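L-asparaginase I (PDB 2OCD) probably hydrolyses L-asparagine to L-aspartate and ammonium, working as a homotetrameric bacterial asparaginase. Local coordinates at residues D83-L88 with K110-T115; L101-E106 with V330-M335; T209-G214 with P234-I239. One frame throughout, in Å; residues are numbered along the deposited sequence.

Interaction 1. Residues D83-L88 with K110-T115; sequences DGFVIL and KPVIVT
With Ile87 CG1 placed beside the backbone N (chi1 -69°) and chi2 extended, CD1 reaches across the strands to Val112, whose CG1 it meets at 3.4 Å. Phe85 turns CG the same way (chi1 -53°), and the Lys110 chain passes aslant at the edge of its ring, where CE2 lies 4.0 Å from Lys110 CD and Lys110 CB sits in the ring plane. Beyond this, Lys110 NZ bonds to Tyr82 O and the ammonium makes a cation-pi contact with Tyr79. The two strands, 84-88 and 112-115, are parallel neighbours in the N-terminal alpha/beta domain, connected by a beta-alpha-beta crossover through helix 94-104. Four backbone hydrogen bonds join them, from Phe85 N to Pro111 O, Ile113 N to Phe85 O, Ile87 N to Ile113 O (2.8 Å) and Thr115 N to Ile87 O. Side chains alternate between the sheet faces. Helix 94-104 packs on Ile87 and Val114, while helix 127-141 packs on Val86, Ile113 and Thr115. On that second face Thr115 CG2 touches Leu88 CD2 at 3.5 Å and Val86 CG1 at 3.8 Å, its hydroxyl instead engaging Phe150 O. The Thr115 side chain lies about 8 Å from that of Thr91, a predicted substrate-binding residue.

Interaction 2. Residues L101-E106 with V330-M335; sequences LSFMFE and VLRGEM
Arg332 meets the last turn of helix 94-104 with its guanidinium group, brought there by a bend at chi2 (-85°). The firm bond runs from NE to Phe105 O, 3.0 Å long and nearly along the C=O axis. Weaker ones go from NE to Ser102 O and from NH2 to Phe103 O and Phe105 O, so one cation serves three carbonyls where the helix gives way to strand 105-106. The loop after helix 320-327 here returns to the end of a helix in the N-terminal domain, and a positive group at that carbonyl end probably interacts favourably with the helix dipole. Beside this grip, Phe103 is packed against Glu334: Glu334 CG lies in the ring plane at the edge, Phe103 CE1 is 3.5 Å from Glu334 OE1, and the carboxylate is turned 75° to the ring. Glu334 is itself held in place, OE1 accepting from the backbone Arg332 N at 2.6 Å on its syn lone pair, while OE2 accepts from Leu331 N and forms a salt bridge with Lys309. The partly exposed side is looser. Glu106 OE1 stays 4.2 Å from Arg332 NH2, well out of the guanidinium plane, and a water links OE1 to Arg332 NH1. Glu106 OE2 turns to Lys204 in a salt bridge.

Interaction 3. Residues T209-G214 with P234-I239; sequences TPQPIG and PVNAMI
A beta-alpha-beta unit, strand 213-217, helix 224-231 and strand 237-242, begins the parallel sheet of the C-terminal domain, and here its two strands come together at their N-terminal ends. The pairing begins in the loops ahead of the strands, where Asn236 N donates to Pro212 O at 3.0 Å. It continues with Gly214 N to Ala237 O (2.7 Å) and Ile239 N to Gly214 O (2.9 Å). Pro212, the centre of an inverse gamma turn, sets its ring against the other loop: CB lies 3.9 Å from Pro234 CG, and CD packs on the Asn236 amide. That amide stands with CG between its backbone N and carbonyl carbon (chi1 61°), and ND2 donates to Gln211 OE1 in the plane of both amides, which are only 13° apart. The modelled separation is unusually short, so its exact length is doubtful. Gln211 NE2 in turn bonds to Ser315 OG. Within the sheet, Ile213 CG1 and Ala237 CB touch at 4.1 Å, and helix 303-315 packs on that face. On the other face Met238, a selenomethionine, curls its CE to 3.8 Å from Gly214 CA. Ile213 O bonds to Tyr219 OH of the second subunit, and Pro212 and Val235 pack on its Val226. The Asn236 N to Pro212 O bond, with the amide pair beside it, thus extends polar pairing ahead of the strands, next to prolines packed at the subunit interface.

Interactions 1 and 2 interlock along the chain: 101-106 lies between 83-88 and 110-115, on the crossover that joins those two strands. Their centres are 15 Å apart and they touch by packing, Ile87 against Leu101 and Val112 against Phe105. After completing the N-terminal domain, the chain enters the C-terminal domain, where interaction 3 opens and closes before 330-335 returns to the crossover. Interactions 2 and 3 have centres 19 Å apart and nearest atoms about 7 Å apart; helix 303-315 packs against both. Interactions 1 and 3, centres 29 Å apart, join parallel neighbours in two separate sheets, one mixed and N-terminal, one parallel and C-terminal, while interaction 2 ties the chain's closing segment back to the N-terminal domain.

Interaction 1. Residues D83-L88 with K110-T115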
loop_
_atom_site.group_PDB
_atom_site.type_symbol
_atom_site.label_atom_id
_atom_site.label_comp_id
_atom_site.label_asym_id
_atom_site.label_seq_id
_atom_site.Cartn_x
_atom_site.Cartn_y
_atom_site.Cartn_z
ATOM N N ASP B 83 27.289 -19.734 -16.411
ATOM C CA ASP B 83 27.027 -19.775 -14.966
ATOM C C ASP B 83 25.574 -19.440 -14.606
ATOM O O ASP B 83 25.213 -19.530 -13.427
ATOM C CB ASP B 83 27.970 -18.822 -14.234
ATOM C CG ASP B 83 29.419 -18.909 -14.762
ATOM O OD1 ASP B 83 29.995 -17.866 -15.220
ATOM O OD2 ASP B 83 29.973 -20.052 -14.753
ATOM N N GLY B 84 24.766 -19.063 -15.609
ATOM C CA GLY B 84 23.359 -18.741 -15.426
ATOM C C GLY B 84 22.672 -18.418 -16.756
ATOM O O GLY B 84 23.299 -18.443 -17.826
ATOM N N PHE B 85 21.373 -18.147 -16.712
ATOM C CA PHE B 85 20.596 -17.998 -17.941
ATOM C C PHE B 85 19.481 -17.040 -17.748
ATOM O O PHE B 85 18.800 -17.133 -16.741
ATOM C CB PHE B 85 20.027 -19.349 -18.320
ATOM C CG PHE B 85 21.078 -20.412 -18.397
ATOM C CD1 PHE B 85 21.763 -20.624 -19.571
ATOM C CD2 PHE B 85 21.427 -21.143 -17.268
ATOM C CE1 PHE B 85 22.723 -21.539 -19.633
ATOM C CE2 PHE B 85 22.407 -22.048 -17.326
ATOM C CZ PHE B 85 23.065 -22.253 -18.515
ATOM N N VAL B 86 19.303 -16.133 -18.709
ATOM C CA VAL B 86 18.168 -15.214 -18.779
ATOM C C VAL B 86 17.402 -15.433 -20.056
ATOM O O VAL B 86 17.957 -15.348 -21.132
ATOM C CB VAL B 86 18.610 -13.729 -18.790
ATOM C CG1 VAL B 86 17.379 -12.774 -18.952
ATOM C CG2 VAL B 86 19.371 -13.397 -17.513
ATOM N N ILE B 87 16.104 -15.678 -19.937
ATOM C CA ILE B 87 15.274 -15.941 -21.091
ATOM C C ILE B 87 14.407 -14.705 -21.284
ATOM O O ILE B 87 13.517 -14.419 -20.462
ATOM C CB ILE B 87 14.410 -17.203 -20.866
ATOM C CG1 ILE B 87 15.278 -18.462 -20.849
ATOM C CG2 ILE B 87 13.338 -17.369 -21.942
ATOM C CD1 ILE B 87 14.665 -19.649 -20.024
ATOM N N LEU B 88 14.677 -13.972 -22.365
ATOM C CA LEU B 88 13.791 -12.870 -22.823
ATOM C C LEU B 88 12.638 -13.415 -23.612
ATOM O O LEU B 88 12.809 -14.242 -24.454
ATOM C CB LEU B 88 14.530 -11.825 -23.668
ATOM C CG LEU B 88 15.698 -11.158 -22.946
ATOM C CD1 LEU B 88 16.349 -10.093 -23.884
ATOM C CD2 LEU B 88 15.202 -10.586 -21.513
ATOM N N LYS B 110 21.621 -24.050 -11.498
ATOM C CA LYS B 110 21.982 -22.779 -12.123
ATOM C C LYS B 110 20.738 -21.898 -12.290
ATOM O O LYS B 110 19.660 -22.396 -12.585
ATOM C CB LYS B 110 22.694 -23.016 -13.492
ATOM C CG LYS B 110 24.160 -23.649 -13.402
ATOM C CD LYS B 110 24.886 -23.730 -14.750
ATOM C CE LYS B 110 26.077 -24.636 -14.693
ATOM N NZ LYS B 110 27.249 -24.101 -15.445
ATOM N N PRO B 111 20.869 -20.581 -12.068
ATOM C CA PRO B 111 19.699 -19.692 -12.177
ATOM C C PRO B 111 19.171 -19.614 -13.566
ATOM O O PRO B 111 19.971 -19.536 -14.488
ATOM C CB PRO B 111 20.244 -18.312 -11.815
ATOM C CG PRO B 111 21.458 -18.569 -11.085
ATOM C CD PRO B 111 22.059 -19.828 -11.679
ATOM N N VAL B 112 17.842 -19.678 -13.701
ATOM C CA VAL B 112 17.137 -19.398 -14.949
ATOM C C VAL B 112 16.062 -18.378 -14.628
ATOM O O VAL B 112 15.160 -18.636 -13.864
ATOM C CB VAL B 112 16.511 -20.650 -15.574
ATOM C CG1 VAL B 112 16.093 -20.352 -16.986
ATOM C CG2 VAL B 112 17.470 -21.788 -15.553
ATOM N N ILE B 113 16.238 -17.187 -15.201
ATOM C CA ILE B 113 15.410 -16.040 -14.977
ATOM C C ILE B 113 14.759 -15.657 -16.294
ATOM O O ILE B 113 15.435 -15.258 -17.249
ATOM C CB ILE B 113 16.245 -14.852 -14.513
ATOM C CG1 ILE B 113 17.126 -15.201 -13.314
ATOM C CG2 ILE B 113 15.344 -13.731 -14.093
ATOM C CD1 ILE B 113 17.790 -13.921 -12.659
ATOM N N VAL B 114 13.441 -15.762 -16.338
ATOM C CA VAL B 114 12.627 -15.297 -17.465
ATOM C C VAL B 114 12.246 -13.823 -17.232
ATOM O O VAL B 114 11.789 -13.453 -16.156
ATOM C CB VAL B 114 11.345 -16.141 -17.584
ATOM C CG1 VAL B 114 10.476 -15.687 -18.773
ATOM C CG2 VAL B 114 11.715 -17.627 -17.641
ATOM N N THR B 115 12.472 -12.976 -18.227
ATOM C CA THR B 115 12.073 -11.585 -18.107
ATOM C C THR B 115 11.709 -10.983 -19.448
ATOM O O THR B 115 11.731 -11.649 -20.486
ATOM C CB THR B 115 13.157 -10.757 -17.349
ATOM O OG1 THR B 115 12.625 -9.476 -16.963
ATOM C CG2 THR B 115 14.362 -10.557 -18.144
HETATM O O HOH W 1 28.549 -22.783 -13.797
#

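Interaction 2. Residues L101-E106 with V330-M335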
loop_
_atom_site.group_PDB
_atom_site.type_symbol
_atom_site.label_atom_id
_atom_site.label_comp_id
_atom_site.label_asym_id
_atom_site.label_seq_id
_atom_site.Cartn_x
_atom_site.Cartn_y
_atom_site.Cartn_z
ATOM N N LEU B 101 8.843 -24.756 -17.643
ATOM C CA LEU B 101 10.255 -25.019 -17.485
ATOM C C LEU B 101 10.609 -25.453 -16.069
ATOM O O LEU B 101 11.594 -26.195 -15.901
ATOM C CB LEU B 101 11.111 -23.800 -17.856
ATOM C CG LEU B 101 10.998 -23.353 -19.335
ATOM C CD1 LEU B 101 11.620 -21.983 -19.570
ATOM C CD2 LEU B 101 11.583 -24.430 -20.321
ATOM N N SER B 102 9.876 -24.969 -15.050
ATOM C CA SER B 102 10.183 -25.353 -13.683
ATOM C C SER B 102 10.062 -26.864 -13.554
ATOM O O SER B 102 10.950 -27.490 -12.963
ATOM C CB SER B 102 9.324 -24.651 -12.652
ATOM O OG SER B 102 8.036 -25.199 -12.571
ATOM N N PHE B 103 9.024 -27.455 -14.149
ATOM C CA PHE B 103 8.864 -28.925 -14.082
ATOM C C PHE B 103 9.789 -29.702 -15.024
ATOM O O PHE B 103 10.315 -30.761 -14.635
ATOM C CB PHE B 103 7.415 -29.329 -14.261
ATOM C CG PHE B 103 6.571 -28.739 -13.234
ATOM C CD1 PHE B 103 6.656 -29.203 -11.934
ATOM C CD2 PHE B 103 5.786 -27.621 -13.516
ATOM C CE1 PHE B 103 5.927 -28.655 -10.945
ATOM C CE2 PHE B 103 5.037 -27.042 -12.523
ATOM C CZ PHE B 103 5.116 -27.551 -11.209
HETATM N N MSE B 104 10.016 -29.152 -16.220
HETATM C CA MSE B 104 10.879 -29.776 -17.185
HETATM C C MSE B 104 12.301 -29.944 -16.728
HETATM O O MSE B 104 12.953 -30.906 -17.134
HETATM C CB MSE B 104 10.879 -28.974 -18.477
HETATM C CG MSE B 104 9.575 -29.141 -19.234
HETATM SE SE MSE B 104 9.410 -28.031 -20.812
HETATM C CE MSE B 104 10.599 -29.077 -21.947
ATOM N N PHE B 105 12.800 -28.997 -15.936
ATOM C CA PHE B 105 14.162 -29.065 -15.453
ATOM C C PHE B 105 14.171 -29.828 -14.156
ATOM O O PHE B 105 13.409 -29.557 -13.256
ATOM C CB PHE B 105 14.786 -27.696 -15.193
ATOM C CG PHE B 105 14.954 -26.839 -16.413
ATOM C CD1 PHE B 105 15.350 -27.370 -17.624
ATOM C CD2 PHE B 105 14.788 -25.474 -16.325
ATOM C CE1 PHE B 105 15.502 -26.566 -18.719
ATOM C CE2 PHE B 105 14.960 -24.679 -17.416
ATOM C CZ PHE B 105 15.307 -25.224 -18.611
ATOM N N GLU B 106 15.116 -30.738 -14.059
ATOM C CA GLU B 106 15.245 -31.612 -12.935
ATOM C C GLU B 106 16.676 -31.470 -12.386
ATOM O O GLU B 106 17.648 -31.595 -13.127
ATOM C CB GLU B 106 14.897 -33.011 -13.419
ATOM C CG GLU B 106 15.562 -34.141 -12.719
ATOM C CD GLU B 106 14.667 -35.384 -12.739
ATOM O OE1 GLU B 106 13.615 -35.339 -12.036
ATOM O OE2 GLU B 106 15.001 -36.376 -13.448
ATOM N N VAL B 330 4.752 -31.870 -3.825
ATOM C CA VAL B 330 5.424 -30.624 -4.099
ATOM C C VAL B 330 6.644 -30.992 -4.874
ATOM O O VAL B 330 7.495 -31.711 -4.369
ATOM C CB VAL B 330 5.830 -29.816 -2.815
ATOM C CG1 VAL B 330 6.527 -28.519 -3.205
ATOM C CG2 VAL B 330 4.626 -29.510 -1.950
ATOM N N LEU B 331 6.761 -30.542 -6.110
ATOM C CA LEU B 331 7.893 -31.018 -6.886
ATOM C C LEU B 331 8.921 -29.908 -7.062
ATOM O O LEU B 331 10.109 -30.209 -7.127
ATOM C CB LEU B 331 7.416 -31.611 -8.226
ATOM C CG LEU B 331 6.451 -32.830 -8.169
ATOM C CD1 LEU B 331 6.055 -33.390 -9.542
ATOM C CD2 LEU B 331 7.113 -33.932 -7.332
ATOM N N ARG B 332 8.468 -28.642 -7.119
ATOM C CA ARG B 332 9.352 -27.503 -7.374
ATOM C C ARG B 332 8.891 -26.220 -6.705
ATOM O O ARG B 332 9.059 -25.113 -7.255
ATOM C CB ARG B 332 9.527 -27.224 -8.869
ATOM C CG ARG B 332 9.881 -28.417 -9.752
ATOM C CD ARG B 332 11.376 -28.774 -9.852
ATOM N NE ARG B 332 11.522 -29.756 -10.933
ATOM C CZ ARG B 332 11.249 -31.058 -10.810
ATOM N NH1 ARG B 332 10.873 -31.560 -9.636
ATOM N NH2 ARG B 332 11.338 -31.865 -11.861
ATOM N N GLY B 333 8.351 -26.381 -5.491
ATOM C CA GLY B 333 7.929 -25.246 -4.657
ATOM C C GLY B 333 6.684 -24.531 -5.189
ATOM O O GLY B 333 6.391 -23.425 -4.750
ATOM N N GLU B 334 5.953 -25.174 -6.102
ATOM C CA GLU B 334 4.758 -24.580 -6.785
ATOM C C GLU B 334 3.516 -24.451 -5.916
ATOM O O GLU B 334 2.503 -23.833 -6.328
ATOM C CB GLU B 334 4.348 -25.400 -8.031
ATOM C CG GLU B 334 3.793 -26.785 -7.735
ATOM C CD GLU B 334 4.868 -27.913 -7.572
ATOM O OE1 GLU B 334 6.096 -27.649 -7.569
ATOM O OE2 GLU B 334 4.474 -29.105 -7.425
HETATM N N MSE B 335 3.577 -25.060 -4.737
HETATM C CA MSE B 335 2.440 -25.107 -3.869
HETATM C C MSE B 335 2.889 -25.544 -2.514
HETATM O O MSE B 335 3.963 -26.068 -2.357
HETATM C CB MSE B 335 1.404 -26.108 -4.391
HETATM C CG MSE B 335 1.804 -27.521 -4.167
HETATM SE SE MSE B 335 0.685 -28.832 -5.063
HETATM C CE MSE B 335 1.605 -30.407 -4.424
HETATM O O HOH W 2 10.994 -34.634 -10.300
#

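Interaction 3. Residues T209-G214 with P234-I239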
loop_
_atom_site.group_PDB
_atom_site.type_symbol
_atom_site.label_atom_id
_atom_site.label_comp_id
_atom_site.label_asym_id
_atom_site.label_seq_id
_atom_site.Cartn_x
_atom_site.Cartn_y
_atom_site.Cartn_z
ATOM N N THR B 209 5.059 -32.525 -24.206
ATOM C CA THR B 209 4.238 -32.518 -25.414
ATOM C C THR B 209 2.797 -32.100 -25.034
ATOM O O THR B 209 2.392 -32.321 -23.883
ATOM C CB THR B 209 4.082 -33.920 -26.001
ATOM O OG1 THR B 209 3.380 -34.704 -25.049
ATOM C CG2 THR B 209 5.415 -34.596 -26.331
ATOM N N PRO B 210 2.006 -31.572 -26.019
ATOM C CA PRO B 210 0.675 -31.028 -25.786
ATOM C C PRO B 210 -0.264 -32.063 -25.261
ATOM O O PRO B 210 -0.190 -33.198 -25.672
ATOM C CB PRO B 210 0.204 -30.611 -27.185
ATOM C CG PRO B 210 1.451 -30.459 -27.998
ATOM C CD PRO B 210 2.357 -31.510 -27.454
ATOM N N GLN B 211 -1.167 -31.662 -24.390
ATOM C CA GLN B 211 -2.094 -32.578 -23.776
ATOM C C GLN B 211 -3.443 -31.932 -23.838
ATOM O O GLN B 211 -3.550 -30.727 -23.611
ATOM C CB GLN B 211 -1.752 -32.832 -22.310
ATOM C CG GLN B 211 -0.364 -33.399 -22.075
ATOM C CD GLN B 211 -0.224 -34.841 -22.552
ATOM O OE1 GLN B 211 -1.218 -35.612 -22.579
ATOM N NE2 GLN B 211 0.995 -35.213 -22.954
ATOM N N PRO B 212 -4.477 -32.732 -24.148
ATOM C CA PRO B 212 -5.834 -32.248 -24.215
ATOM C C PRO B 212 -6.395 -32.072 -22.803
ATOM O O PRO B 212 -7.085 -32.937 -22.302
ATOM C CB PRO B 212 -6.548 -33.350 -25.004
ATOM C CG PRO B 212 -5.795 -34.602 -24.636
ATOM C CD PRO B 212 -4.388 -34.172 -24.479
ATOM N N ILE B 213 -6.068 -30.939 -22.183
ATOM C CA ILE B 213 -6.474 -30.632 -20.830
ATOM C C ILE B 213 -7.683 -29.732 -20.919
ATOM O O ILE B 213 -7.613 -28.679 -21.531
ATOM C CB ILE B 213 -5.326 -29.922 -20.085
ATOM C CG1 ILE B 213 -4.113 -30.866 -19.984
ATOM C CG2 ILE B 213 -5.749 -29.473 -18.676
ATOM C CD1 ILE B 213 -2.822 -30.171 -19.580
ATOM N N GLY B 214 -8.790 -30.149 -20.315
ATOM C CA GLY B 214 -9.973 -29.293 -20.182
ATOM C C GLY B 214 -9.870 -28.400 -18.968
ATOM O O GLY B 214 -9.210 -28.747 -18.000
ATOM N N PRO B 234 -10.670 -36.101 -26.882
ATOM C CA PRO B 234 -9.500 -36.772 -26.269
ATOM C C PRO B 234 -9.076 -36.353 -24.842
ATOM O O PRO B 234 -8.023 -36.763 -24.345
ATOM C CB PRO B 234 -8.378 -36.393 -27.243
ATOM C CG PRO B 234 -8.788 -35.001 -27.675
ATOM C CD PRO B 234 -10.276 -34.905 -27.629
ATOM N N VAL B 235 -9.876 -35.564 -24.169
ATOM C CA VAL B 235 -9.376 -34.962 -22.947
ATOM C C VAL B 235 -8.804 -35.976 -21.963
ATOM O O VAL B 235 -9.461 -36.924 -21.581
ATOM C CB VAL B 235 -10.463 -34.111 -22.325
ATOM C CG1 VAL B 235 -10.206 -33.926 -20.835
ATOM C CG2 VAL B 235 -10.546 -32.775 -23.116
ATOM N N ASN B 236 -7.556 -35.807 -21.571
ATOM C CA ASN B 236 -6.979 -36.712 -20.566
ATOM C C ASN B 236 -6.822 -36.071 -19.158
ATOM O O ASN B 236 -6.479 -36.782 -18.188
ATOM C CB ASN B 236 -5.631 -37.253 -21.041
ATOM C CG ASN B 236 -4.608 -36.151 -21.279
ATOM O OD1 ASN B 236 -4.855 -34.963 -20.969
ATOM N ND2 ASN B 236 -3.452 -36.526 -21.839
ATOM N N ALA B 237 -7.036 -34.752 -19.052
ATOM C CA ALA B 237 -6.999 -34.055 -17.763
ATOM C C ALA B 237 -7.952 -32.863 -17.770
ATOM O O ALA B 237 -8.410 -32.418 -18.828
ATOM C CB ALA B 237 -5.578 -33.617 -17.376
HETATM N N MSE B 238 -8.232 -32.364 -16.565
HETATM C CA MSE B 238 -9.348 -31.485 -16.299
HETATM C C MSE B 238 -9.075 -30.657 -15.046
HETATM O O MSE B 238 -9.005 -31.175 -13.925
HETATM C CB MSE B 238 -10.575 -32.373 -16.090
HETATM C CG MSE B 238 -11.781 -31.772 -15.324
HETATM SE SE MSE B 238 -12.794 -30.592 -16.457
HETATM C CE MSE B 238 -12.396 -31.398 -18.232
ATOM N N ILE B 239 -8.933 -29.366 -15.231
ATOM C CA ILE B 239 -8.803 -28.431 -14.117
ATOM C C ILE B 239 -10.179 -27.808 -13.788
ATOM O O ILE B 239 -10.842 -27.228 -14.619
ATOM C CB ILE B 239 -7.756 -27.320 -14.417
ATOM C CG1 ILE B 239 -6.399 -27.953 -14.715
ATOM C CG2 ILE B 239 -7.616 -26.341 -13.241
ATOM C CD1 ILE B 239 -5.371 -26.922 -15.205
#